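Local coordinates for protein imidazolonepropionase (PDB 2Q09) that catalyses the hydrolytic opening of imidazolone-5-propanoate to N-formimidoyl-L-glutamate, the third step of histidine degradation, as a metal-dependent amidohydrolase, at residues N4-W9 with G33-R38; G79-E84 with I105-A110; E133-V138 with V326-A331. All blocks are in the same frame, centred on the assembly; numbering follows the deposited sequence.

Interaction 1 of 3, residues N4-W9 with G33-R38; sequences NCERVW and GVHEGR
The antiparallel pairing of Arg-7 and Val-8 with Val-34 and Gly-33 belongs to the small mixed sheet near the N terminus. N of Val-34 donates to O of Arg-7 (2.9 Å), making Arg-7 and Val-34 a hydrogen-bonded pair; Val-8 and Gly-33 form the next, non-hydrogen-bonded one. Glycine suits position 33 because SG of Cys-5 lies 3.8 Å from its CA, and a side chain there would run into the sulfur. On the face shared by Arg-7 and Val-34, the valine's two methyls divide the work: CG2 lies 3.6 Å from CB of Arg-7, against the arginine's aliphatic stem, while CG1 approaches CZ3 of Trp-9 at 3.7 Å. Where the strand of Val-34 ends, Glu-6 uses both carboxylate oxygens. OE1 accepts from ND1 of His-35, modelled at a doubtfully short 2.4 Å, with carboxylate and imidazole planes nearly perpendicular (87°). OE2 takes N of Glu-36 (3.0 Å) almost straight, but from well above the carboxylate plane. With its chain folded at chi2 (-93°), Glu-6 thus grips the first two residues of the type I' turn from His-35 to Arg-38, the tight reversal typical of a beta hairpin, here joining strands 30-35 and 38-44.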
loop_
_atom_site.group_PDB
_atom_site.type_symbol
_atom_site.label_atom_id
_atom_site.label_comp_id
_atom_site.label_asym_id
_atom_site.label_seq_id
_atom_site.Cartn_x
_atom_site.Cartn_y
_atom_site.Cartn_z
ATOM N N ASN A 4 -12.991 -24.352 20.227
ATOM C CA ASN A 4 -14.238 -24.529 19.420
ATOM C C ASN A 4 -14.190 -23.721 18.120
ATOM O O ASN A 4 -14.851 -22.696 17.981
ATOM C CB ASN A 4 -15.460 -24.124 20.258
ATOM C CG ASN A 4 -15.201 -22.894 21.116
ATOM O OD1 ASN A 4 -14.800 -21.845 20.617
ATOM N ND2 ASN A 4 -15.435 -23.015 22.412
ATOM N N CYS A 5 -13.402 -24.209 17.165
ATOM C CA CYS A 5 -13.243 -23.561 15.867
ATOM C C CYS A 5 -13.121 -24.573 14.723
ATOM O O CYS A 5 -12.632 -25.687 14.919
ATOM C CB CYS A 5 -12.018 -22.647 15.901
ATOM S SG CYS A 5 -10.715 -23.213 17.010
ATOM N N GLU A 6 -13.566 -24.180 13.533
ATOM C CA GLU A 6 -13.547 -25.061 12.365
ATOM C C GLU A 6 -12.195 -25.532 11.843
ATOM O O GLU A 6 -12.060 -26.687 11.439
ATOM C CB GLU A 6 -14.322 -24.423 11.204
ATOM C CG GLU A 6 -14.062 -22.936 10.984
ATOM C CD GLU A 6 -15.062 -22.061 11.708
ATOM O OE1 GLU A 6 -15.273 -22.279 12.913
ATOM O OE2 GLU A 6 -15.635 -21.155 11.075
ATOM N N ARG A 7 -11.199 -24.654 11.850
ATOM C CA ARG A 7 -9.890 -25.016 11.328
ATOM C C ARG A 7 -8.794 -24.763 12.350
ATOM O O ARG A 7 -8.867 -23.818 13.128
ATOM C CB ARG A 7 -9.627 -24.210 10.050
ATOM C CG ARG A 7 -10.894 -23.982 9.212
ATOM C CD ARG A 7 -10.616 -23.306 7.874
ATOM N NE ARG A 7 -11.816 -23.236 7.044
ATOM C CZ ARG A 7 -12.869 -22.464 7.299
ATOM N NH1 ARG A 7 -12.874 -21.683 8.366
ATOM N NH2 ARG A 7 -13.917 -22.483 6.492
ATOM N N VAL A 8 -7.780 -25.623 12.353
ATOM C CA VAL A 8 -6.674 -25.477 13.293
ATOM C C VAL A 8 -5.328 -25.818 12.666
ATOM O O VAL A 8 -5.181 -26.828 11.977
ATOM C CB VAL A 8 -6.860 -26.374 14.547
ATOM C CG1 VAL A 8 -5.602 -26.322 15.417
ATOM C CG2 VAL A 8 -8.059 -25.915 15.347
ATOM N N TRP A 9 -4.359 -24.942 12.900
ATOM C CA TRP A 9 -3.003 -25.117 12.409
ATOM C C TRP A 9 -2.152 -25.486 13.615
ATOM O O TRP A 9 -1.945 -24.668 14.512
ATOM C CB TRP A 9 -2.493 -23.817 11.774
ATOM C CG TRP A 9 -3.002 -23.613 10.393
ATOM C CD1 TRP A 9 -2.342 -23.881 9.230
ATOM C CD2 TRP A 9 -4.310 -23.173 10.022
ATOM N NE1 TRP A 9 -3.162 -23.642 8.154
ATOM C CE2 TRP A 9 -4.382 -23.208 8.614
ATOM C CE3 TRP A 9 -5.439 -22.760 10.742
ATOM C CZ2 TRP A 9 -5.530 -22.840 7.909
ATOM C CZ3 TRP A 9 -6.585 -22.393 10.039
ATOM C CH2 TRP A 9 -6.619 -22.440 8.642
ATOM N N GLY A 33 -6.212 -21.542 15.831
ATOM C CA GLY A 33 -7.533 -21.963 15.394
ATOM C C GLY A 33 -8.335 -20.784 14.883
ATOM O O GLY A 33 -8.235 -19.679 15.415
ATOM N N VAL A 34 -9.125 -21.001 13.843
ATOM C CA VAL A 34 -9.914 -19.911 13.300
ATOM C C VAL A 34 -11.405 -20.196 13.390
ATOM O O VAL A 34 -11.842 -21.344 13.329
ATOM C CB VAL A 34 -9.535 -19.626 11.823
ATOM C CG1 VAL A 34 -8.032 -19.408 11.707
ATOM C CG2 VAL A 34 -9.985 -20.760 10.925
ATOM N N HIS A 35 -12.184 -19.136 13.557
ATOM C CA HIS A 35 -13.626 -19.270 13.622
ATOM C C HIS A 35 -14.262 -18.086 12.923
ATOM O O HIS A 35 -14.019 -16.935 13.283
ATOM C CB HIS A 35 -14.113 -19.341 15.068
ATOM C CG HIS A 35 -15.558 -19.701 15.182
ATOM N ND1 HIS A 35 -16.063 -20.889 14.696
ATOM C CD2 HIS A 35 -16.614 -19.018 15.683
ATOM C CE1 HIS A 35 -17.370 -20.918 14.887
ATOM N NE2 HIS A 35 -17.732 -19.796 15.485
ATOM N N GLU A 36 -15.068 -18.381 11.914
ATOM C CA GLU A 36 -15.749 -17.350 11.152
ATOM C C GLU A 36 -14.803 -16.246 10.687
ATOM O O GLU A 36 -14.997 -15.066 10.987
ATOM C CB GLU A 36 -16.906 -16.783 11.980
ATOM C CG GLU A 36 -18.131 -17.694 11.978
ATOM C CD GLU A 36 -19.158 -17.333 13.029
ATOM O OE1 GLU A 36 -19.479 -16.138 13.166
ATOM O OE2 GLU A 36 -19.657 -18.249 13.711
ATOM N N GLY A 37 -13.771 -16.657 9.955
ATOM C CA GLY A 37 -12.796 -15.732 9.397
ATOM C C GLY A 37 -11.858 -15.011 10.348
ATOM O O GLY A 37 -11.103 -14.145 9.917
ATOM N N ARG A 38 -11.890 -15.356 11.631
ATOM C CA ARG A 38 -11.027 -14.702 12.602
ATOM C C ARG A 38 -10.204 -15.668 13.430
ATOM O O ARG A 38 -10.534 -16.850 13.542
ATOM C CB ARG A 38 -11.858 -13.841 13.550
ATOM C CG ARG A 38 -12.582 -12.700 12.871
ATOM C CD ARG A 38 -13.287 -11.825 13.882
ATOM N NE ARG A 38 -13.975 -10.718 13.227
ATOM C CZ ARG A 38 -13.439 -9.525 12.993
ATOM N NH1 ARG A 38 -12.198 -9.259 13.370
ATOM N NH2 ARG A 38 -14.142 -8.603 12.352
#

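Interaction 2 of 3, residues G79-E84 with I105-A110; sequences GSRAEE and ISTVRA. With DI6 (3-[(4S)-2,5-dioxoimidazolidin-4-yl]propanoic acid), chain C.
NH1 of Arg-81 is shared between OG1 of Thr-107, 2.5 Å away, and O9 of DI6, the bound inhibitor, 3.0 Å away. The threonine lies somewhat out of the guanidinium plane (23°) and its bond is bent, whereas the bond to the inhibitor is nearly straight. NH2 of Arg-81 adds a second nearly straight bond, to O10 of the inhibitor (2.9 Å), so the propionate meets the edge of the guanidinium with both oxygens engaged. An arginine suits this place because it offers two N-H groups side by side to a carboxylate while keeping another proton for the protein. The bend at chi2 (-97°) lays CD of Arg-81 against OG of Ser-106 (3.3 Å), and a further bend at chi3 (-83°) turns the guanidinium toward Thr-107 and the inhibitor. That serine hydroxyl bonds to O of Gly-103, and Glu-84 OE1 accepts from N of the same glycine. Replacing Arg-81 by alanine removes both N-H groups, which would probably leave the propionate without its balancing charge and OG1 of Thr-107 without this donor. Farther along, CA of Gly-79 rests 3.7 Å from CB of Ala-110; a side chain on the glycine would collide with that methyl. Tyr-144 and Thr-322 also bond to the inhibitor, completing the kind of pocket in which an arginine reads a substrate's carboxylate, consistent with binding of imidazolone-5-propanoate here.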
loop_
_atom_site.group_PDB
_atom_site.type_symbol
_atom_site.label_atom_id
_atom_site.label_comp_id
_atom_site.label_asym_id
_atom_site.label_seq_id
_atom_site.Cartn_x
_atom_site.Cartn_y
_atom_site.Cartn_z
ATOM N N GLY A 79 -0.798 0.774 -21.108
ATOM C CA GLY A 79 0.353 1.366 -21.761
ATOM C C GLY A 79 1.682 0.973 -21.144
ATOM O O GLY A 79 1.737 0.214 -20.163
ATOM N N SER A 80 2.762 1.494 -21.719
ATOM C CA SER A 80 4.104 1.212 -21.225
ATOM C C SER A 80 5.003 2.432 -21.414
ATOM O O SER A 80 5.019 3.050 -22.484
ATOM C CB SER A 80 4.703 0.016 -21.974
ATOM O OG SER A 80 6.002 -0.292 -21.488
ATOM N N ARG A 81 5.759 2.766 -20.371
ATOM C CA ARG A 81 6.665 3.903 -20.419
ATOM C C ARG A 81 8.094 3.410 -20.674
ATOM O O ARG A 81 9.052 4.178 -20.567
ATOM C CB ARG A 81 6.606 4.651 -19.088
ATOM C CG ARG A 81 5.177 5.004 -18.643
ATOM C CD ARG A 81 4.794 6.412 -19.004
ATOM N NE ARG A 81 5.301 7.351 -18.007
ATOM C CZ ARG A 81 4.795 7.583 -16.800
ATOM N NH1 ARG A 81 3.719 6.945 -16.387
ATOM N NH2 ARG A 81 5.378 8.481 -16.005
ATOM N N ALA A 82 8.228 2.130 -21.013
ATOM C CA ALA A 82 9.531 1.517 -21.262
ATOM C C ALA A 82 10.310 2.169 -22.404
ATOM O O ALA A 82 11.505 2.459 -22.279
ATOM C CB ALA A 82 9.348 0.031 -21.549
ATOM N N GLU A 83 9.638 2.383 -23.532
ATOM C CA GLU A 83 10.298 2.992 -24.682
ATOM C C GLU A 83 10.769 4.397 -24.354
ATOM O O GLU A 83 11.847 4.824 -24.766
ATOM C CB GLU A 83 9.354 3.013 -25.881
ATOM C CG GLU A 83 9.271 1.668 -26.569
ATOM C CD GLU A 83 8.205 1.618 -27.640
ATOM O OE1 GLU A 83 7.012 1.525 -27.284
ATOM O OE2 GLU A 83 8.560 1.677 -28.833
ATOM N N GLU A 84 9.943 5.117 -23.610
ATOM C CA GLU A 84 10.271 6.467 -23.194
ATOM C C GLU A 84 11.536 6.418 -22.334
ATOM O O GLU A 84 12.425 7.266 -22.469
ATOM C CB GLU A 84 9.105 7.036 -22.385
ATOM C CG GLU A 84 9.310 8.427 -21.863
ATOM C CD GLU A 84 8.208 8.830 -20.912
ATOM O OE1 GLU A 84 7.021 8.659 -21.266
ATOM O OE2 GLU A 84 8.535 9.316 -19.811
ATOM N N ILE A 105 1.291 11.749 -18.688
ATOM C CA ILE A 105 0.149 11.927 -19.570
ATOM C C ILE A 105 -0.012 10.746 -20.529
ATOM O O ILE A 105 -1.139 10.395 -20.887
ATOM C CB ILE A 105 0.227 13.266 -20.367
ATOM C CG1 ILE A 105 -1.095 13.514 -21.096
ATOM C CG2 ILE A 105 1.355 13.235 -21.362
ATOM C CD1 ILE A 105 -2.309 13.572 -20.176
ATOM N N SER A 106 1.087 10.114 -20.943
ATOM C CA SER A 106 0.936 8.976 -21.842
ATOM C C SER A 106 0.222 7.830 -21.116
ATOM O O SER A 106 -0.580 7.106 -21.710
ATOM C CB SER A 106 2.291 8.502 -22.397
ATOM O OG SER A 106 3.137 7.973 -21.396
ATOM N N THR A 107 0.495 7.664 -19.828
ATOM C CA THR A 107 -0.171 6.610 -19.074
ATOM C C THR A 107 -1.657 6.962 -18.954
ATOM O O THR A 107 -2.526 6.088 -18.991
ATOM C CB THR A 107 0.424 6.456 -17.662
ATOM O OG1 THR A 107 1.786 6.017 -17.756
ATOM C CG2 THR A 107 -0.364 5.425 -16.871
ATOM N N VAL A 108 -1.946 8.247 -18.791
ATOM C CA VAL A 108 -3.329 8.695 -18.687
ATOM C C VAL A 108 -4.094 8.420 -19.988
ATOM O O VAL A 108 -5.213 7.898 -19.977
ATOM C CB VAL A 108 -3.398 10.202 -18.369
ATOM C CG1 VAL A 108 -4.849 10.682 -18.428
ATOM C CG2 VAL A 108 -2.827 10.459 -16.983
ATOM N N ARG A 109 -3.487 8.755 -21.120
ATOM C CA ARG A 109 -4.150 8.516 -22.396
ATOM C C ARG A 109 -4.357 7.019 -22.634
ATOM O O ARG A 109 -5.430 6.589 -23.065
ATOM C CB ARG A 109 -3.335 9.123 -23.543
ATOM C CG ARG A 109 -3.187 10.643 -23.455
ATOM C CD ARG A 109 -2.563 11.197 -24.721
ATOM N NE ARG A 109 -2.214 12.615 -24.635
ATOM C CZ ARG A 109 -3.059 13.590 -24.329
ATOM N NH1 ARG A 109 -4.329 13.318 -24.064
ATOM N NH2 ARG A 109 -2.641 14.847 -24.296
ATOM N N ALA A 110 -3.333 6.226 -22.356
ATOM C CA ALA A 110 -3.441 4.786 -22.547
ATOM C C ALA A 110 -4.509 4.193 -21.628
ATOM O O ALA A 110 -5.267 3.306 -22.029
ATOM C CB ALA A 110 -2.092 4.115 -22.278
HETATM N N1 DI6 C . 4.651 10.419 -7.418
HETATM C C2 DI6 C . 5.230 9.397 -8.084
HETATM O O2 DI6 C . 6.395 9.045 -8.022
HETATM C C3 DI6 C . 4.105 8.752 -8.930
HETATM N N4 DI6 C . 2.939 9.599 -8.596
HETATM C C5 DI6 C . 3.349 10.531 -7.713
HETATM O O5 DI6 C . 2.613 11.378 -7.227
HETATM C C6 DI6 C . 4.448 8.794 -10.412
HETATM C C7 DI6 C . 3.362 8.167 -11.290
HETATM C C8 DI6 C . 3.661 8.177 -12.797
HETATM O O9 DI6 C . 2.987 7.418 -13.519
HETATM O O10 DI6 C . 4.555 8.926 -13.267
#

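Interaction 3 of 3, residues E133-V138 with V326-A331; sequences EGVTTV and VSLRMA
Polar bonds dominate this contact, and they converge on the carboxylate of Glu-133, which faces the N-terminal end of helix 328-339. OE1 accepts from N of Leu-328 at 2.7 Å and more weakly from N of Arg-329 at 3.3 Å, while OE2 takes the hydroxyl OG of Ser-327 at 2.6 Å. The bonds from Leu-328 and Ser-327 both use syn lone pairs, so the two oxygens work together like a fork. An extended chain beyond CG (chi2 -159°) gives Glu-133 the reach to do this from the end of its own helix, which closes at Gly-134 in a Schellman motif. Ser-327, the N-cap residue, plays two parts: its OG donates to the glutamate and accepts from N of Met-330 (3.1 Å), a selenomethionine. One water donates to O of Val-326 and weakly to OE2 of Glu-133.

The closest apolar contact is CG2 of Val-135 on CD2 of Leu-328, 3.8 Å apart, beside Leu-68 of strand 63-73. The guanidinium of Arg-329 turns elsewhere, to Gln-394 and O of Leu-386, though NE stays 5.6 Å from OE2 of Glu-133.

Amide protons of a helix start, a hydroxyl and a nearby positive charge would all be expected to favour a negative carboxylate, so Glu-133 is probably ionised and may offset the positive end of the helix dipole.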
loop_
_atom_site.group_PDB
_atom_site.type_symbol
_atom_site.label_atom_id
_atom_site.label_comp_id
_atom_site.label_asym_id
_atom_site.label_seq_id
_atom_site.Cartn_x
_atom_site.Cartn_y
_atom_site.Cartn_z
ATOM N N GLU A 133 3.944 -13.574 -3.031
ATOM C CA GLU A 133 4.957 -13.046 -2.124
ATOM C C GLU A 133 4.395 -13.044 -0.710
ATOM O O GLU A 133 5.127 -12.824 0.254
ATOM C CB GLU A 133 5.335 -11.602 -2.459
ATOM C CG GLU A 133 6.159 -11.400 -3.698
ATOM C CD GLU A 133 6.902 -10.069 -3.675
ATOM O OE1 GLU A 133 6.331 -9.073 -3.186
ATOM O OE2 GLU A 133 8.054 -10.020 -4.152
ATOM N N GLY A 134 3.086 -13.243 -0.594
ATOM C CA GLY A 134 2.459 -13.251 0.716
ATOM C C GLY A 134 1.591 -12.034 1.003
ATOM O O GLY A 134 1.153 -11.846 2.134
ATOM N N VAL A 135 1.330 -11.204 -0.003
ATOM C CA VAL A 135 0.495 -10.022 0.221
ATOM C C VAL A 135 -0.974 -10.450 0.275
ATOM O O VAL A 135 -1.477 -11.078 -0.656
ATOM C CB VAL A 135 0.675 -8.979 -0.898
ATOM C CG1 VAL A 135 -0.266 -7.794 -0.663
ATOM C CG2 VAL A 135 2.131 -8.483 -0.923
ATOM N N THR A 136 -1.657 -10.117 1.365
ATOM C CA THR A 136 -3.056 -10.505 1.528
ATOM C C THR A 136 -4.006 -9.318 1.480
ATOM O O THR A 136 -5.220 -9.490 1.371
ATOM C CB THR A 136 -3.252 -11.290 2.836
ATOM O OG1 THR A 136 -2.673 -10.558 3.923
ATOM C CG2 THR A 136 -2.583 -12.656 2.727
ATOM N N THR A 137 -3.453 -8.113 1.569
ATOM C CA THR A 137 -4.236 -6.882 1.473
ATOM C C THR A 137 -3.411 -5.891 0.661
ATOM O O THR A 137 -2.244 -5.636 0.978
ATOM C CB THR A 137 -4.528 -6.241 2.849
ATOM O OG1 THR A 137 -5.387 -7.093 3.613
ATOM C CG2 THR A 137 -5.210 -4.883 2.662
ATOM N N VAL A 138 -4.003 -5.348 -0.396
ATOM C CA VAL A 138 -3.303 -4.381 -1.233
ATOM C C VAL A 138 -4.177 -3.151 -1.444
ATOM O O VAL A 138 -5.392 -3.261 -1.574
ATOM C CB VAL A 138 -2.927 -4.989 -2.619
ATOM C CG1 VAL A 138 -4.189 -5.456 -3.360
ATOM C CG2 VAL A 138 -2.188 -3.956 -3.461
ATOM N N VAL A 326 7.068 -4.816 -9.430
ATOM C CA VAL A 326 5.984 -5.510 -8.759
ATOM C C VAL A 326 6.508 -6.480 -7.716
ATOM O O VAL A 326 6.537 -7.693 -7.926
ATOM C CB VAL A 326 5.122 -6.261 -9.775
ATOM C CG1 VAL A 326 3.920 -6.893 -9.076
ATOM C CG2 VAL A 326 4.656 -5.286 -10.862
ATOM N N SER A 327 6.929 -5.923 -6.591
ATOM C CA SER A 327 7.461 -6.718 -5.502
ATOM C C SER A 327 7.428 -5.906 -4.211
ATOM O O SER A 327 8.009 -4.818 -4.134
ATOM C CB SER A 327 8.907 -7.124 -5.801
ATOM O OG SER A 327 9.444 -7.883 -4.731
ATOM N N LEU A 328 6.739 -6.421 -3.200
ATOM C CA LEU A 328 6.689 -5.732 -1.918
ATOM C C LEU A 328 7.979 -6.053 -1.171
ATOM O O LEU A 328 8.570 -5.194 -0.522
ATOM C CB LEU A 328 5.496 -6.196 -1.076
ATOM C CG LEU A 328 5.483 -5.638 0.355
ATOM C CD1 LEU A 328 5.414 -4.113 0.314
ATOM C CD2 LEU A 328 4.293 -6.203 1.127
ATOM N N ARG A 329 8.411 -7.304 -1.267
ATOM C CA ARG A 329 9.626 -7.715 -0.580
ATOM C C ARG A 329 10.874 -6.993 -1.073
ATOM O O ARG A 329 11.783 -6.731 -0.290
ATOM C CB ARG A 329 9.789 -9.235 -0.659
ATOM C CG ARG A 329 8.719 -9.943 0.185
ATOM C CD ARG A 329 8.827 -11.455 0.147
ATOM N NE ARG A 329 10.056 -11.933 0.768
ATOM C CZ ARG A 329 10.362 -13.221 0.893
ATOM N NH1 ARG A 329 9.519 -14.144 0.444
ATOM N NH2 ARG A 329 11.507 -13.595 1.444
HETATM N N MSE A 330 10.916 -6.648 -2.358
HETATM C CA MSE A 330 12.069 -5.924 -2.892
HETATM C C MSE A 330 12.051 -4.553 -2.209
HETATM O O MSE A 330 13.095 -3.983 -1.877
HETATM C CB MSE A 330 11.946 -5.746 -4.408
HETATM C CG MSE A 330 13.136 -5.059 -5.060
HETATM SE SE MSE A 330 14.755 -6.166 -5.011
HETATM C CE MSE A 330 15.808 -5.124 -3.779
ATOM N N ALA A 331 10.851 -4.030 -1.989
ATOM C CA ALA A 331 10.709 -2.731 -1.338
ATOM C C ALA A 331 11.232 -2.804 0.094
ATOM O O ALA A 331 11.839 -1.857 0.602
ATOM C CB ALA A 331 9.242 -2.295 -1.336
HETATM O O HOH W 1 7.258 -10.248 -7.253
#

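Overall arrangement
From the N terminus the chain meets the three contacts in series, with none nested in or crossing another. Interaction 1 closes a short, helix-free loop that brings strand 30-35 back beside strand 7-10 in the small sheet, far from the metal. Interaction 2 closes a mostly helical loop beyond strand 63-73 and lies on the opposite side of the chain's centre, 46 Å from interaction 1 between centres. Interaction 3 closes the longest loop: 187 residues, holding most of the TIM barrel. Interactions 2 and 3 serve the same catalytic domain, one at the inhibitor pocket, the other joining the N-terminal end of helix 328-339 to the turn between helix 116-133 and strand 135-141.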